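Local coordinates for hypothetical Membrane Spanning Protein (Bacillus cereus, PDB 2FB5) that probably catalyses the condensation of two ATP molecules into the signalling nucleotide cyclic di-AMP, an activity linked to efficient spore formation, at residues S78-T81 with T82-H86; E102-E105 with A106-Q109. All blocks are in the same frame, centred on the assembly; numbering follows the deposited sequence.

Contact 1: residues S78-T81 with T82-H86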
loop_
_atom_site.group_PDB
_atom_site.type_symbol
_atom_site.label_atom_id
_atom_site.label_comp_id
_atom_site.label_asym_id
_atom_site.label_seq_id
_atom_site.Cartn_x
_atom_site.Cartn_y
_atom_site.Cartn_z
ATOM N N SER A 78 -3.010 3.231 -22.241
ATOM C CA SER A 78 -2.944 2.447 -23.467
ATOM C C SER A 78 -3.104 3.340 -24.712
ATOM O O SER A 78 -2.399 3.160 -25.706
ATOM C CB SER A 78 -3.935 1.278 -23.454
ATOM O OG SER A 78 -5.274 1.733 -23.425
ATOM N N PHE A 79 -3.991 4.332 -24.629
ATOM C CA PHE A 79 -4.200 5.310 -25.702
ATOM C C PHE A 79 -2.949 6.165 -25.924
ATOM O O PHE A 79 -2.562 6.438 -27.063
ATOM C CB PHE A 79 -5.364 6.234 -25.330
ATOM C CG PHE A 79 -6.735 5.635 -25.517
ATOM C CD1 PHE A 79 -6.910 4.302 -25.908
ATOM C CD2 PHE A 79 -7.869 6.428 -25.296
ATOM C CE1 PHE A 79 -8.194 3.757 -26.079
ATOM C CE2 PHE A 79 -9.164 5.921 -25.478
ATOM C CZ PHE A 79 -9.331 4.566 -25.871
ATOM N N ILE A 80 -2.346 6.614 -24.826
ATOM C CA ILE A 80 -1.099 7.384 -24.879
ATOM C C ILE A 80 0.006 6.524 -25.523
ATOM O O ILE A 80 0.689 6.985 -26.428
ATOM C CB ILE A 80 -0.687 7.890 -23.470
ATOM C CG1 ILE A 80 -1.768 8.827 -22.903
ATOM C CG2 ILE A 80 0.678 8.598 -23.517
ATOM C CD1 ILE A 80 -1.560 9.253 -21.408
ATOM N N THR A 81 0.142 5.274 -25.076
ATOM C CA THR A 81 1.142 4.340 -25.623
ATOM C C THR A 81 0.936 4.121 -27.132
ATOM O O THR A 81 1.881 4.186 -27.914
ATOM C CB THR A 81 1.103 2.984 -24.857
ATOM O OG1 THR A 81 1.453 3.200 -23.484
ATOM C CG2 THR A 81 2.083 1.976 -25.451
ATOM N N THR A 82 -0.307 3.883 -27.542
ATOM C CA THR A 82 -0.618 3.744 -28.967
ATOM C C THR A 82 -0.194 4.976 -29.778
ATOM O O THR A 82 0.476 4.857 -30.810
ATOM C CB THR A 82 -2.110 3.466 -29.177
ATOM O OG1 THR A 82 -2.443 2.234 -28.531
ATOM C CG2 THR A 82 -2.447 3.377 -30.654
ATOM N N ALA A 83 -0.568 6.159 -29.298
ATOM C CA ALA A 83 -0.209 7.398 -29.979
ATOM C C ALA A 83 1.315 7.525 -30.098
ATOM O O ALA A 83 1.834 7.837 -31.172
ATOM C CB ALA A 83 -0.808 8.608 -29.262
ATOM N N ILE A 84 2.017 7.268 -28.995
ATOM C CA ILE A 84 3.476 7.342 -28.949
ATOM C C ILE A 84 4.154 6.396 -29.942
ATOM O O ILE A 84 5.114 6.782 -30.599
ATOM C CB ILE A 84 4.007 7.056 -27.518
ATOM C CG1 ILE A 84 3.702 8.238 -26.570
ATOM C CG2 ILE A 84 5.495 6.740 -27.534
ATOM C CD1 ILE A 84 4.346 9.533 -26.938
ATOM N N GLN A 85 3.652 5.165 -30.026
ATOM C CA GLN A 85 4.147 4.172 -30.981
ATOM C C GLN A 85 4.001 4.686 -32.405
ATOM O O GLN A 85 4.928 4.570 -33.206
ATOM C CB GLN A 85 3.390 2.845 -30.830
ATOM C CG GLN A 85 3.711 2.049 -29.555
ATOM C CD GLN A 85 2.738 0.881 -29.304
ATOM O OE1 GLN A 85 1.647 0.814 -29.877
ATOM N NE2 GLN A 85 3.135 -0.033 -28.431
ATOM N N HIS A 86 2.837 5.256 -32.717
ATOM C CA HIS A 86 2.546 5.765 -34.051
ATOM C C HIS A 86 3.392 6.967 -34.418
ATOM O O HIS A 86 3.917 7.052 -35.533
ATOM C CB HIS A 86 1.062 6.110 -34.165
ATOM C CG HIS A 86 0.173 4.910 -34.231
ATOM N ND1 HIS A 86 -1.196 4.988 -34.092
ATOM C CD2 HIS A 86 0.456 3.599 -34.416
ATOM C CE1 HIS A 86 -1.720 3.780 -34.203
ATOM N NE2 HIS A 86 -0.737 2.918 -34.395
#

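Contact 2: residues E102-E105 with A106-Q109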
loop_
_atom_site.group_PDB
_atom_site.type_symbol
_atom_site.label_atom_id
_atom_site.label_comp_id
_atom_site.label_asym_id
_atom_site.label_seq_id
_atom_site.Cartn_x
_atom_site.Cartn_y
_atom_site.Cartn_z
ATOM N N GLU A 102 1.173 16.431 -8.313
ATOM C CA GLU A 102 1.344 17.873 -8.171
ATOM C C GLU A 102 0.741 18.668 -9.333
ATOM O O GLU A 102 0.890 18.290 -10.510
ATOM C CB GLU A 102 2.826 18.219 -7.974
ATOM C CG GLU A 102 3.433 17.525 -6.767
ATOM C CD GLU A 102 4.956 17.582 -6.705
ATOM O OE1 GLU A 102 5.594 18.325 -7.487
ATOM O OE2 GLU A 102 5.516 16.861 -5.852
ATOM N N THR A 103 0.055 19.762 -9.000
ATOM C CA THR A 103 -0.580 20.608 -10.025
ATOM C C THR A 103 0.470 21.455 -10.749
ATOM O O THR A 103 1.512 21.789 -10.184
ATOM C CB THR A 103 -1.728 21.491 -9.454
ATOM O OG1 THR A 103 -1.187 22.487 -8.585
ATOM C CG2 THR A 103 -2.755 20.635 -8.686
ATOM N N LEU A 104 0.187 21.801 -11.999
ATOM C CA LEU A 104 1.218 22.308 -12.891
ATOM C C LEU A 104 0.952 23.685 -13.498
ATOM O O LEU A 104 1.755 24.170 -14.298
ATOM C CB LEU A 104 1.429 21.291 -14.023
ATOM C CG LEU A 104 1.785 19.871 -13.570
ATOM C CD1 LEU A 104 1.761 18.905 -14.741
ATOM C CD2 LEU A 104 3.163 19.881 -12.890
ATOM N N GLU A 105 -0.163 24.310 -13.119
ATOM C CA GLU A 105 -0.594 25.561 -13.765
ATOM C C GLU A 105 0.380 26.739 -13.576
ATOM O O GLU A 105 0.449 27.618 -14.427
ATOM C CB GLU A 105 -2.022 25.950 -13.334
ATOM C CG GLU A 105 -2.117 26.596 -11.953
ATOM C CD GLU A 105 -1.832 25.623 -10.815
ATOM O OE1 GLU A 105 -1.371 26.077 -9.750
ATOM O OE2 GLU A 105 -2.054 24.403 -10.995
ATOM N N ALA A 106 1.134 26.747 -12.482
ATOM C CA ALA A 106 2.117 27.815 -12.260
ATOM C C ALA A 106 3.414 27.572 -13.037
ATOM O O ALA A 106 4.228 28.478 -13.192
ATOM C CB ALA A 106 2.407 27.981 -10.778
ATOM N N LEU A 107 3.596 26.347 -13.530
ATOM C CA LEU A 107 4.841 25.962 -14.206
ATOM C C LEU A 107 4.739 25.902 -15.729
ATOM O O LEU A 107 5.758 25.939 -16.430
ATOM C CB LEU A 107 5.320 24.602 -13.678
ATOM C CG LEU A 107 5.743 24.525 -12.208
ATOM C CD1 LEU A 107 5.902 23.069 -11.792
ATOM C CD2 LEU A 107 7.048 25.281 -11.995
ATOM N N ILE A 108 3.509 25.772 -16.227
ATOM C CA ILE A 108 3.258 25.619 -17.652
ATOM C C ILE A 108 2.578 26.877 -18.170
ATOM O O ILE A 108 1.599 27.343 -17.585
ATOM C CB ILE A 108 2.359 24.373 -17.911
ATOM C CG1 ILE A 108 3.122 23.085 -17.568
ATOM C CG2 ILE A 108 1.803 24.378 -19.340
ATOM C CD1 ILE A 108 2.280 21.765 -17.736
ATOM N N GLN A 109 3.105 27.441 -19.251
ATOM C CA GLN A 109 2.416 28.534 -19.915
ATOM C C GLN A 109 1.519 27.938 -21.002
ATOM O O GLN A 109 2.004 27.306 -21.947
ATOM C CB GLN A 109 3.406 29.546 -20.494
ATOM C CG GLN A 109 4.325 30.176 -19.423
ATOM C CD GLN A 109 5.748 29.645 -19.492
ATOM O OE1 GLN A 109 6.540 30.105 -20.311
ATOM N NE2 GLN A 109 6.081 28.674 -18.627
HETATM O O HOH W 1 2.212 24.532 -10.542
#

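Contact 1: residues S78-T81 with T82-H86
With a chi1 of -61°, T82 carries OG1 beside its own backbone N and turns it back toward S78, one helical turn earlier. T82 OG1 donates to S78 O over 3.0 Å, and T82 N reaches the same S78 O at 2.9 Å, the two donors arriving from opposite faces of the carbonyl plane. The hydroxyl comes in 34° out of that plane. The next three backbone bonds of helix 77-90 keep the i to i+4 pattern, with A83 N to F79 O, I84 N to I80 O and Q85 N to T81 O. I84 lays CG1 over the preceding turn, 3.3 Å from I80 O and 4.3 Å from I80 CG2; this apolar side packs on L183 and V185 of strand 181-185, while A83 meets helix 120-126. On another side, Q85 slants across T81, NE2 lying 3.7 Å from T81 CG2, a van der Waals contact between the amide nitrogen and a methyl group; T81 OG1 itself bonds to S77 O. Each of the two threonine hydroxyls thus has a main-chain carbonyl of its own helix as partner, while T81 turns its methyl to the amide of Q85.

Contact 2: residues E102-E105 with A106-Q109
L104 and I108 lean across one another at a slant, I108 CD1 resting 3.8 Å from L104 CB and farther, at 4.2 Å, from L104 CD1. L107 offers a looser second neighbour, its CD1 lying 4.3 Å from L104 CD2, so L104 meets both across the turn. The reversal that gathers them is centred on L104 O, which accepts L107 N at 3.0 Å from well above the carbonyl plane, 55° out of it, and I108 N in a weak bond with an N-H...O angle of 133°. An i to i+3 bond of this kind, with E105 and A106 at the corners in helical backbone conformations, defines a type I beta turn, here within the loop that joins strands 94-98 and 112-117 of the nucleotide-binding domain. Outside the loop, L107 and I108 touch L174 of helix 166-175, and L104 touches S178. With CG between N and the carbonyl carbon and a bend at chi2 (-70°), E105 sends its carboxylate back toward T103; E105 OE2 takes a weak bond from T103 OG1 at 3.2 Å. A water bridges T103 O and A106 N, donating to the first at 2.9 Å and accepting from the second at 3.1 Å.

Overall arrangement
Both contacts are local, yet they illustrate how main-chain bonding differs between a helix and a loop. The centre of contact 1 is about 10 Å, and that of contact 2 about 21 Å, from the centre of the chain. Both are partly buried: I80, A83 and I84 are buried in contact 1, L104 and I108 in contact 2, where E105 and A106 are exposed. Regular i to i+4 bonds dominate the first, whereas the second relies on a single turn, a weak bond and a bridging water. Each buries some aliphatic side chains, but against different elements: strand 181-185 for I80 and I84, helix 166-175 for I108. Their centres are 24 Å apart and they do not touch.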